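Local coordinates for putative hydrogenase expression/formation protein hupG (Rhodopseudomonas palustris, PDB 2QSI) that is of unknown function but belongs to the thioredoxin-like HupG/HyaE family and probably takes part in hydrogenase expression or formation, at residues E22-D26 against G80-R84; V37-R41 against L53-L57; F47-L53 against C90-A94. All coordinates share one frame; numbering follows the deposited sequence.

Contact 1: residues E22-D26 against G80-R84; sequences EATVD and GLMAR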
ATOM      1  N   GLU A  22       0.983 -12.236 -11.509  1.00 25.48           N
ATOM      2  CA  GLU A  22       1.754 -10.979 -11.515  1.00 26.11           C
ATOM      3  C   GLU A  22       1.083  -9.909 -12.390  1.00 26.31           C
ATOM      4  O   GLU A  22       1.267  -8.725 -12.158  1.00 28.51           O
ATOM      5  CB  GLU A  22       3.232 -11.219 -11.900  1.00 25.77           C
ATOM      6  CG  GLU A  22       4.091 -11.746 -10.742  1.00 26.78           C
ATOM      7  CD  GLU A  22       5.432 -12.333 -11.176  1.00 28.33           C
ATOM      8  OE1 GLU A  22       5.440 -13.311 -11.952  1.00 29.62           O
ATOM      9  OE2 GLU A  22       6.484 -11.818 -10.736  1.00 31.63           O
ATOM     10  N   ALA A  23       0.268 -10.321 -13.363  1.00 26.41           N
ATOM     11  CA  ALA A  23      -0.450  -9.370 -14.231  1.00 25.61           C
ATOM     12  C   ALA A  23      -1.707  -8.777 -13.595  1.00 25.37           C
ATOM     13  O   ALA A  23      -2.068  -7.632 -13.899  1.00 25.96           O
ATOM     14  CB  ALA A  23      -0.813 -10.039 -15.560  1.00 25.56           C
ATOM     15  N   THR A  24      -2.374  -9.545 -12.734  1.00 23.92           N
ATOM     16  CA  THR A  24      -3.672  -9.144 -12.163  1.00 22.98           C
ATOM     17  C   THR A  24      -3.676  -8.806 -10.670  1.00 22.44           C
ATOM     18  O   THR A  24      -4.654  -8.234 -10.183  1.00 21.66           O
ATOM     19  CB  THR A  24      -4.757 -10.222 -12.393  1.00 22.97           C
ATOM     20  OG1 THR A  24      -4.472 -11.397 -11.611  1.00 21.14           O
ATOM     21  CG2 THR A  24      -4.846 -10.582 -13.858  1.00 22.61           C
ATOM     22  N   VAL A  25      -2.611  -9.135  -9.939  1.00 21.93           N
ATOM     23  CA  VAL A  25      -2.603  -8.879  -8.483  1.00 22.28           C
ATOM     24  C   VAL A  25      -2.612  -7.379  -8.099  1.00 22.19           C
ATOM     25  O   VAL A  25      -3.307  -6.992  -7.150  1.00 21.02           O
ATOM     26  CB  VAL A  25      -1.424  -9.613  -7.763  1.00 22.29           C
ATOM     27  CG1 VAL A  25      -0.073  -9.023  -8.194  1.00 23.03           C
ATOM     28  CG2 VAL A  25      -1.587  -9.562  -6.241  1.00 20.45           C
ATOM     29  N   ASP A  26      -1.866  -6.534  -8.822  1.00 22.72           N
ATOM     30  CA  ASP A  26      -1.767  -5.105  -8.421  1.00 23.30           C
ATOM     31  C   ASP A  26      -3.133  -4.477  -8.279  1.00 23.36           C
ATOM     32  O   ASP A  26      -3.453  -3.890  -7.234  1.00 23.52           O
ATOM     33  CB  ASP A  26      -0.948  -4.266  -9.406  1.00 24.03           C
ATOM     34  CG  ASP A  26       0.518  -4.615  -9.391  1.00 24.88           C
ATOM     35  OD1 ASP A  26       1.029  -5.196  -8.420  1.00 28.32           O
ATOM     36  OD2 ASP A  26       1.174  -4.342 -10.380  1.00 27.76           O
ATOM     37  N   GLY A  80       8.038 -14.480  -7.762  1.00 20.99           N
ATOM     38  CA  GLY A  80       8.040 -13.026  -7.751  1.00 20.43           C
ATOM     39  C   GLY A  80       7.180 -12.417  -6.646  1.00 19.81           C
ATOM     40  O   GLY A  80       7.548 -11.412  -6.055  1.00 18.99           O
ATOM     41  N   LEU A  81       6.038 -13.024  -6.346  1.00 19.06           N
ATOM     42  CA  LEU A  81       5.180 -12.435  -5.325  1.00 19.22           C
ATOM     43  C   LEU A  81       5.678 -12.732  -3.903  1.00 18.69           C
ATOM     44  O   LEU A  81       5.486 -11.914  -2.964  1.00 19.02           O
ATOM     45  CB  LEU A  81       3.704 -12.811  -5.562  1.00 19.18           C
ATOM     46  CG  LEU A  81       3.039 -12.180  -6.808  1.00 20.09           C
ATOM     47  CD1 LEU A  81       1.510 -12.429  -6.798  1.00 16.20           C
ATOM     48  CD2 LEU A  81       3.383 -10.649  -7.059  1.00 18.48           C
HETATM   49  N   MSE A  82       6.339 -13.873  -3.730  1.00 17.71           N
HETATM   50  CA  MSE A  82       6.909 -14.215  -2.446  1.00 19.24           C
HETATM   51  C   MSE A  82       7.997 -13.183  -2.108  1.00 17.78           C
HETATM   52  O   MSE A  82       8.075 -12.701  -1.000  1.00 16.89           O
HETATM   53  CB  MSE A  82       7.505 -15.623  -2.463  1.00 18.99           C
HETATM   54  CG  MSE A  82       6.483 -16.715  -2.478  1.00 21.26           C
HETATM   55 SE   MSE A  82       7.320 -18.431  -2.730  0.80 24.67          SE
HETATM   56  CE  MSE A  82       8.057 -18.690  -0.942  1.00 22.36           C
ATOM     57  N   ALA A  83       8.810 -12.872  -3.108  1.00 18.73           N
ATOM     58  CA  ALA A  83       9.867 -11.858  -3.020  1.00 18.50           C
ATOM     59  C   ALA A  83       9.285 -10.497  -2.720  1.00 18.57           C
ATOM     60  O   ALA A  83       9.733  -9.796  -1.826  1.00 19.21           O
ATOM     61  CB  ALA A  83      10.666 -11.835  -4.328  1.00 18.88           C
ATOM     62  N   ARG A  84       8.251 -10.122  -3.450  1.00 18.50           N
ATOM     63  CA  ARG A  84       7.656  -8.810  -3.256  1.00 17.01           C
ATOM     64  C   ARG A  84       7.032  -8.647  -1.885  1.00 17.52           C
ATOM     65  O   ARG A  84       7.173  -7.607  -1.258  1.00 17.39           O
ATOM     66  CB  ARG A  84       6.589  -8.593  -4.293  1.00 17.17           C
ATOM     67  CG  ARG A  84       5.776  -7.345  -4.092  1.00 17.85           C
ATOM     68  CD  ARG A  84       4.877  -7.198  -5.231  1.00 18.19           C
ATOM     69  NE  ARG A  84       3.797  -6.284  -4.936  1.00 19.44           N
ATOM     70  CZ  ARG A  84       2.842  -5.999  -5.809  1.00 20.04           C
ATOM     71  NH1 ARG A  84       2.858  -6.555  -7.017  1.00 21.14           N
ATOM     72  NH2 ARG A  84       1.861  -5.198  -5.472  1.00 19.76           N
TER
HETATM   73  O   HOH W   1      -0.805  -3.474  -5.725  1.00 29.92           O
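R84 reaches D26 as a straight arm: its CG stands anti to the backbone N (chi1 173°) and the chain stays extended to NE, while D26 turns its CG beside its own N to offer OD1. The pair links the approach to helix 25-30 with helix 78-85, on one face of the central sheet of a thioredoxin-like fold. Both terminal nitrogens of R84 grip the same oxygen. NH1 gives D26 OD1 a hydrogen bond of 2.7 Å, arriving nearly along the C-O direction and close to the guanidinium plane, with an N-H...O angle of 151°. The second bond of this salt bridge, from R84 NH2 to D26 OD1, is weak at 3.1 Å. Carboxylate and guanidinium planes stand 48° apart, so the two groups do not lie flat in one plane. A water donates to D26 O and weakly accepts from R84 NH2, at the guanidinium edge. The same NH2 forms a salt bridge with E99 of the second subunit, so R84 serves two carboxylates and would probably help balance both charges.

Beside the charged pair the contact turns apolar. V25 and L81 point at each other tip to tip, V25 CG1 lying 4.0 Å from L81 CD2, and L81 also packs, through CB, on F40 of strand 35-40. V25 CG1 also touches R84 NH1, meeting the guanidinium obliquely. The aliphatic part of E22 slides past L81 in the opposite direction, E22 CG approaching L81 CD2 to 3.9 Å. Beyond it the extended chain carries the carboxylate over the helix backbone at G80. With no side chain to stand in the way, E22 OE2 settles 3.6 Å from G80 CA.

Contact 2: residues V37-R41 against L53-L57; sequences VLFFR and LAVVL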
ATOM      1  N   VAL A  37      -5.723 -11.076   1.896  1.00  8.47           N
ATOM      2  CA  VAL A  37      -5.010 -12.265   2.311  1.00  8.38           C
ATOM      3  C   VAL A  37      -4.598 -13.026   1.035  1.00  9.14           C
ATOM      4  O   VAL A  37      -5.458 -13.566   0.296  1.00  9.58           O
ATOM      5  CB  VAL A  37      -5.862 -13.136   3.217  1.00  8.87           C
ATOM      6  CG1 VAL A  37      -5.045 -14.350   3.727  1.00  8.96           C
ATOM      7  CG2 VAL A  37      -6.384 -12.314   4.414  1.00  8.93           C
ATOM      8  N   LEU A  38      -3.298 -13.053   0.768  1.00  9.22           N
ATOM      9  CA  LEU A  38      -2.779 -13.777  -0.375  1.00  9.11           C
ATOM     10  C   LEU A  38      -2.330 -15.127   0.102  1.00  8.40           C
ATOM     11  O   LEU A  38      -1.537 -15.216   1.044  1.00  9.87           O
ATOM     12  CB  LEU A  38      -1.576 -13.080  -1.004  1.00 10.17           C
ATOM     13  CG  LEU A  38      -1.796 -11.708  -1.620  1.00 12.41           C
ATOM     14  CD1 LEU A  38      -0.432 -11.166  -2.121  1.00 11.89           C
ATOM     15  CD2 LEU A  38      -2.894 -11.756  -2.661  1.00 11.43           C
ATOM     16  N   PHE A  39      -2.857 -16.150  -0.565  1.00  7.85           N
ATOM     17  CA  PHE A  39      -2.599 -17.559  -0.290  1.00  7.89           C
ATOM     18  C   PHE A  39      -1.570 -18.099  -1.267  1.00  8.45           C
ATOM     19  O   PHE A  39      -1.833 -18.205  -2.469  1.00  8.18           O
ATOM     20  CB  PHE A  39      -3.913 -18.348  -0.403  1.00  7.35           C
ATOM     21  CG  PHE A  39      -3.757 -19.828  -0.313  1.00  8.18           C
ATOM     22  CD1 PHE A  39      -2.873 -20.414   0.562  1.00  6.48           C
ATOM     23  CD2 PHE A  39      -4.593 -20.652  -1.075  1.00  8.89           C
ATOM     24  CE1 PHE A  39      -2.787 -21.832   0.637  1.00  7.91           C
ATOM     25  CE2 PHE A  39      -4.509 -21.995  -1.005  1.00 10.90           C
ATOM     26  CZ  PHE A  39      -3.595 -22.592  -0.145  1.00  8.52           C
ATOM     27  N   PHE A  40      -0.401 -18.443  -0.708  1.00  8.95           N
ATOM     28  CA  PHE A  40       0.658 -19.187  -1.419  1.00  9.18           C
ATOM     29  C   PHE A  40       0.541 -20.662  -1.073  1.00  8.80           C
ATOM     30  O   PHE A  40       0.742 -21.087   0.092  1.00  8.34           O
ATOM     31  CB  PHE A  40       2.024 -18.654  -1.015  1.00  9.01           C
ATOM     32  CG  PHE A  40       2.261 -17.221  -1.442  1.00  9.43           C
ATOM     33  CD1 PHE A  40       2.956 -16.936  -2.627  1.00 11.24           C
ATOM     34  CD2 PHE A  40       1.765 -16.143  -0.694  1.00  8.40           C
ATOM     35  CE1 PHE A  40       3.206 -15.613  -3.010  1.00  8.09           C
ATOM     36  CE2 PHE A  40       1.949 -14.830  -1.117  1.00  7.38           C
ATOM     37  CZ  PHE A  40       2.654 -14.568  -2.284  1.00  9.14           C
ATOM     38  N   ARG A  41       0.149 -21.423  -2.086  1.00 10.09           N
ATOM     39  CA  ARG A  41      -0.206 -22.821  -1.930  1.00 10.12           C
ATOM     40  C   ARG A  41       1.004 -23.717  -2.103  1.00 12.56           C
ATOM     41  O   ARG A  41       1.530 -24.246  -1.131  1.00 12.84           O
ATOM     42  CB  ARG A  41      -1.330 -23.204  -2.934  1.00 11.00           C
ATOM     43  CG  ARG A  41      -1.752 -24.668  -2.812  1.00  9.99           C
ATOM     44  CD  ARG A  41      -2.613 -25.126  -3.977  1.00 10.86           C
ATOM     45  NE  ARG A  41      -3.963 -24.549  -3.997  1.00 11.25           N
ATOM     46  CZ  ARG A  41      -5.046 -25.050  -3.394  1.00 10.01           C
ATOM     47  NH1 ARG A  41      -4.994 -26.186  -2.704  1.00 12.05           N
ATOM     48  NH2 ARG A  41      -6.195 -24.412  -3.543  1.00  9.25           N
ATOM     49  N   LEU A  53      -5.037 -25.663   4.233  1.00 15.14           N
ATOM     50  CA  LEU A  53      -5.077 -24.208   4.405  1.00 15.25           C
ATOM     51  C   LEU A  53      -6.089 -23.609   3.449  1.00 15.39           C
ATOM     52  O   LEU A  53      -6.826 -22.694   3.804  1.00 16.91           O
ATOM     53  CB  LEU A  53      -3.679 -23.598   4.129  1.00 15.60           C
ATOM     54  CG  LEU A  53      -3.581 -22.056   4.159  1.00 14.33           C
ATOM     55  CD1 LEU A  53      -4.342 -21.475   5.349  1.00 15.59           C
ATOM     56  CD2 LEU A  53      -2.148 -21.625   4.196  1.00 14.09           C
ATOM     57  N   ALA A  54      -6.138 -24.148   2.225  1.00 15.17           N
ATOM     58  CA  ALA A  54      -7.138 -23.733   1.230  1.00 14.86           C
ATOM     59  C   ALA A  54      -8.596 -23.893   1.707  1.00 14.68           C
ATOM     60  O   ALA A  54      -9.465 -23.030   1.435  1.00 13.76           O
ATOM     61  CB  ALA A  54      -6.932 -24.512  -0.074  1.00 14.84           C
ATOM     62  N   VAL A  55      -8.876 -25.001   2.367  1.00 15.55           N
ATOM     63  CA  VAL A  55     -10.235 -25.275   2.849  1.00 17.55           C
ATOM     64  C   VAL A  55     -10.580 -24.332   3.977  1.00 17.79           C
ATOM     65  O   VAL A  55     -11.708 -23.857   4.044  1.00 20.23           O
ATOM     66  CB  VAL A  55     -10.490 -26.778   3.258  1.00 17.13           C
ATOM     67  CG1 VAL A  55     -10.169 -27.725   2.122  1.00 20.60           C
ATOM     68  CG2 VAL A  55      -9.720 -27.164   4.469  1.00 20.09           C
ATOM     69  N   VAL A  56      -9.629 -24.005   4.840  1.00 17.92           N
ATOM     70  CA  VAL A  56      -9.918 -23.067   5.929  1.00 18.42           C
ATOM     71  C   VAL A  56      -9.888 -21.588   5.576  1.00 16.61           C
ATOM     72  O   VAL A  56     -10.467 -20.767   6.290  1.00 15.80           O
ATOM     73  CB  VAL A  56      -9.071 -23.323   7.222  1.00 19.79           C
ATOM     74  CG1 VAL A  56      -9.303 -24.770   7.687  1.00 21.11           C
ATOM     75  CG2 VAL A  56      -7.600 -23.009   7.057  1.00 18.75           C
ATOM     76  N   LEU A  57      -9.305 -21.248   4.449  1.00 14.65           N
ATOM     77  CA  LEU A  57      -9.084 -19.830   4.124  1.00 14.17           C
ATOM     78  C   LEU A  57     -10.415 -19.060   4.047  1.00 14.43           C
ATOM     79  O   LEU A  57     -10.529 -17.986   4.646  1.00 13.59           O
ATOM     80  CB  LEU A  57      -8.293 -19.706   2.823  1.00 14.15           C
ATOM     81  CG  LEU A  57      -8.034 -18.326   2.223  1.00 14.00           C
ATOM     82  CD1 LEU A  57      -7.398 -17.368   3.240  1.00 17.06           C
ATOM     83  CD2 LEU A  57      -7.187 -18.515   1.013  1.00 14.96           C
TER
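R41 is held at its NE by a salt bridge to E72 of strand 68-73, and with the guanidinium fixed in this way its NH2 comes to 3.5 Å from the methyl CB of A54. The side chain bends at chi3, which sets the guanidinium at the edge of the F39 ring, with R41 NH2 in the ring plane and F39 CE2 over one guanidinium face, offset toward its rim. A54 CB thus touches both the arginine and the ring.

The rest of the contact is hydrocarbon. F39 projects from the strand with CG anti to the backbone N (chi1 173°), which brings the ring against L53, A54 and, a turn further on, L57. L53 slides past it in the opposite sense, with its CG 3.6 Å from F39 CE1. A54 CB meets F39 CE2, also at 3.6 Å. L57 crosses the root of the side chain and sets CD2 3.6 Å from F39 CB. Two residues earlier in the strand, V37 CG1 passes L57 CD1 at 3.9 Å. Replacing F39 by an alanine would probably open a gap beside L53, A54 and L57 and strip the guanidinium face of R41 of its aromatic neighbour.

L53 also packs on Y114 of the second subunit, so this layer continues across the dimer interface. L38 and F40 point away from the helix, to the other face of the sheet. Strand 37-40 and helix 53-57 run nearly antiparallel, at 161°, with axes 10.2 Å apart at closest approach. This is the strand-to-helix packing of a beta-alpha-beta crossover, the unit 35-40, 50-62, 68-73 of the thioredoxin-like fold.

Contact 3: residues F47-L53 against C90-A94; sequences FPEAADL and CPSLA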
ATOM      1  N   PHE A  47       3.818 -30.059  -1.135  1.00 17.03           N
ATOM      2  CA  PHE A  47       3.041 -29.372  -0.089  1.00 17.32           C
ATOM      3  C   PHE A  47       1.554 -29.807  -0.087  1.00 17.33           C
ATOM      4  O   PHE A  47       0.621 -28.976  -0.229  1.00 16.79           O
ATOM      5  CB  PHE A  47       3.110 -27.862  -0.315  1.00 17.19           C
ATOM      6  CG  PHE A  47       4.511 -27.332  -0.444  1.00 16.40           C
ATOM      7  CD1 PHE A  47       5.312 -27.165   0.675  1.00 19.05           C
ATOM      8  CD2 PHE A  47       5.036 -27.000  -1.675  1.00 17.10           C
ATOM      9  CE1 PHE A  47       6.607 -26.670   0.556  1.00 19.11           C
ATOM     10  CE2 PHE A  47       6.344 -26.526  -1.790  1.00 15.52           C
ATOM     11  CZ  PHE A  47       7.108 -26.351  -0.676  1.00 17.83           C
ATOM     12  N   PRO A  48       1.318 -31.102   0.114  1.00 16.72           N
ATOM     13  CA  PRO A  48      -0.073 -31.574   0.045  1.00 16.83           C
ATOM     14  C   PRO A  48      -0.958 -30.941   1.136  1.00 16.27           C
ATOM     15  O   PRO A  48      -2.152 -30.695   0.918  1.00 15.36           O
ATOM     16  CB  PRO A  48       0.057 -33.089   0.240  1.00 16.70           C
ATOM     17  CG  PRO A  48       1.326 -33.285   0.935  1.00 17.69           C
ATOM     18  CD  PRO A  48       2.259 -32.202   0.434  1.00 16.76           C
ATOM     19  N   GLU A  49      -0.347 -30.607   2.265  1.00 16.44           N
ATOM     20  CA  GLU A  49      -1.067 -29.984   3.391  1.00 16.74           C
ATOM     21  C   GLU A  49      -1.567 -28.563   3.079  1.00 16.38           C
ATOM     22  O   GLU A  49      -2.401 -28.027   3.823  1.00 16.13           O
ATOM     23  CB  GLU A  49      -0.181 -29.979   4.650  1.00 17.99           C
ATOM     24  CG  GLU A  49       0.948 -28.939   4.647  1.00 19.44           C
ATOM     25  CD  GLU A  49       2.171 -29.279   3.809  1.00 24.22           C
ATOM     26  OE1 GLU A  49       2.261 -30.379   3.156  1.00 21.02           O
ATOM     27  OE2 GLU A  49       3.076 -28.421   3.854  1.00 25.67           O
ATOM     28  N   ALA A  50      -1.059 -27.948   2.003  1.00 14.95           N
ATOM     29  CA  ALA A  50      -1.542 -26.633   1.543  1.00 14.80           C
ATOM     30  C   ALA A  50      -3.030 -26.675   1.228  1.00 14.56           C
ATOM     31  O   ALA A  50      -3.740 -25.695   1.410  1.00 14.60           O
ATOM     32  CB  ALA A  50      -0.748 -26.139   0.332  1.00 13.70           C
ATOM     33  N   ALA A  51      -3.514 -27.814   0.778  1.00 14.46           N
ATOM     34  CA  ALA A  51      -4.962 -27.970   0.559  1.00 14.37           C
ATOM     35  C   ALA A  51      -5.774 -27.777   1.859  1.00 14.62           C
ATOM     36  O   ALA A  51      -6.925 -27.340   1.825  1.00 13.95           O
ATOM     37  CB  ALA A  51      -5.271 -29.347  -0.074  1.00 13.74           C
ATOM     38  N   ASP A  52      -5.189 -28.134   2.996  1.00 15.15           N
ATOM     39  CA  ASP A  52      -5.862 -27.937   4.273  1.00 15.68           C
ATOM     40  C   ASP A  52      -6.048 -26.458   4.595  1.00 15.88           C
ATOM     41  O   ASP A  52      -7.108 -26.045   5.141  1.00 15.20           O
ATOM     42  CB  ASP A  52      -5.109 -28.627   5.397  1.00 16.32           C
ATOM     43  CG  ASP A  52      -5.069 -30.146   5.235  1.00 20.24           C
ATOM     44  OD1 ASP A  52      -6.021 -30.737   4.681  1.00 23.83           O
ATOM     45  OD2 ASP A  52      -4.085 -30.748   5.689  1.00 24.77           O
ATOM     46  N   LEU A  53      -5.037 -25.663   4.233  1.00 15.14           N
ATOM     47  CA  LEU A  53      -5.077 -24.208   4.405  1.00 15.25           C
ATOM     48  C   LEU A  53      -6.089 -23.609   3.449  1.00 15.39           C
ATOM     49  O   LEU A  53      -6.826 -22.694   3.804  1.00 16.91           O
ATOM     50  CB  LEU A  53      -3.679 -23.598   4.129  1.00 15.60           C
ATOM     51  CG  LEU A  53      -3.581 -22.056   4.159  1.00 14.33           C
ATOM     52  CD1 LEU A  53      -4.342 -21.475   5.349  1.00 15.59           C
ATOM     53  CD2 LEU A  53      -2.148 -21.625   4.196  1.00 14.09           C
ATOM     54  N   CYS A  90       6.363 -21.877   1.404  1.00 14.66           N
ATOM     55  CA  CYS A  90       4.987 -22.258   1.143  1.00 14.93           C
ATOM     56  C   CYS A  90       4.647 -23.497   1.952  1.00 14.87           C
ATOM     57  O   CYS A  90       5.536 -24.231   2.378  1.00 14.26           O
ATOM     58  CB  CYS A  90       4.732 -22.553  -0.341  1.00 15.56           C
ATOM     59  SG  CYS A  90       5.173 -21.155  -1.319  1.00 18.44           S
ATOM     60  N   PRO A  91       3.369 -23.680   2.262  1.00 13.61           N
ATOM     61  CA  PRO A  91       2.276 -22.716   2.077  1.00 13.51           C
ATOM     62  C   PRO A  91       2.389 -21.584   3.109  1.00 12.81           C
ATOM     63  O   PRO A  91       2.986 -21.771   4.181  1.00 14.56           O
ATOM     64  CB  PRO A  91       1.013 -23.552   2.304  1.00 12.84           C
ATOM     65  CG  PRO A  91       1.468 -24.714   3.140  1.00 14.44           C
ATOM     66  CD  PRO A  91       2.932 -24.922   2.920  1.00 13.56           C
ATOM     67  N   SER A  92       1.869 -20.416   2.754  1.00 13.24           N
ATOM     68  CA  SER A  92       1.802 -19.260   3.621  1.00 12.58           C
ATOM     69  C   SER A  92       0.549 -18.433   3.283  1.00 12.22           C
ATOM     70  O   SER A  92       0.056 -18.485   2.167  1.00 10.87           O
ATOM     71  CB  SER A  92       3.037 -18.327   3.416  1.00 14.17           C
ATOM     72  OG  SER A  92       4.213 -18.850   4.022  1.00 13.45           O
ATOM     73  N   LEU A  93       0.096 -17.655   4.261  1.00 10.98           N
ATOM     74  CA  LEU A  93      -0.756 -16.491   4.015  1.00  9.53           C
ATOM     75  C   LEU A  93       0.053 -15.185   4.177  1.00  9.65           C
ATOM     76  O   LEU A  93       0.689 -14.965   5.226  1.00 11.91           O
ATOM     77  CB  LEU A  93      -1.913 -16.477   4.991  1.00 10.72           C
ATOM     78  CG  LEU A  93      -2.773 -17.726   5.028  1.00  8.30           C
ATOM     79  CD1 LEU A  93      -3.919 -17.533   6.008  1.00  6.68           C
ATOM     80  CD2 LEU A  93      -3.332 -17.962   3.612  1.00 10.38           C
ATOM     81  N   ALA A  94       0.007 -14.308   3.187  1.00  6.75           N
ATOM     82  CA  ALA A  94       0.564 -12.961   3.326  1.00  7.63           C
ATOM     83  C   ALA A  94      -0.606 -11.997   3.452  1.00  7.79           C
ATOM     84  O   ALA A  94      -1.454 -11.963   2.562  1.00  7.48           O
ATOM     85  CB  ALA A  94       1.415 -12.600   2.114  1.00  6.55           C
TER
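F47 and C90 meet through the aromatic ring and a carbonyl: F47 CE1 approaches the oxygen C90 O to 3.2 Å. F47 holds CG beside its backbone N (chi1 -53°), turning the phenyl group toward the loop before strand 92-106. C90 O also accepts a hydrogen bond from K107 NZ of the second subunit. The side chain of E49, bent at chi2, crosses P91 at about a right angle, with E49 OE2 3.6 Å from P91 CD. No hydrogen bond joins the two segments. Within F47-L53, a type I turn from F47 to A50, closed by the bond A50 N to F47 O, runs on into the helix that carries L53.

The peptide before P91 is cis, as in the cis-proline loop of thioredoxin-like folds, which faces the start of this helix. Here F47-L53 carries no cysteine, but C90 is covalently linked through SG to a dithiothreitol molecule, probably from the crystallisation liquor, and F47 and C90 both line its pocket.

Apolar packing fills the rest. C90 CB lies over one face of the F47 ring, 4.5 Å from F47 CZ, and F47 CD1 touches P91 CD. A50 CB sits 3.7 Å from P91 CB. L53 lies aslant L93, L53 CD2 coming within 3.9 Å of L93 CD2, while L93 also packs on Y114 of the second subunit.

In the fold
Contacts 2 and 3 lie side by side, their centres about 6 Å apart. They share L53 and helix 50-62, and their strands 35-40 and 92-106 are antiparallel neighbours, with backbone bonds between L38 and A94 and between F40 and S92. Contact 1 lies across the sheet, its centre about 16 Å from that of contact 2 and 18 Å from that of contact 3. F40 joins it to contact 2 by packing on L81 and M82, and selenomethionine M82 touches C90 of contact 3. Along the chain contact 2 falls between the two halves of contact 1, whereas contact 3 crosses both. Helices thus cover both sheet faces, and the dithiothreitol pocket draws on contacts 1 and 3.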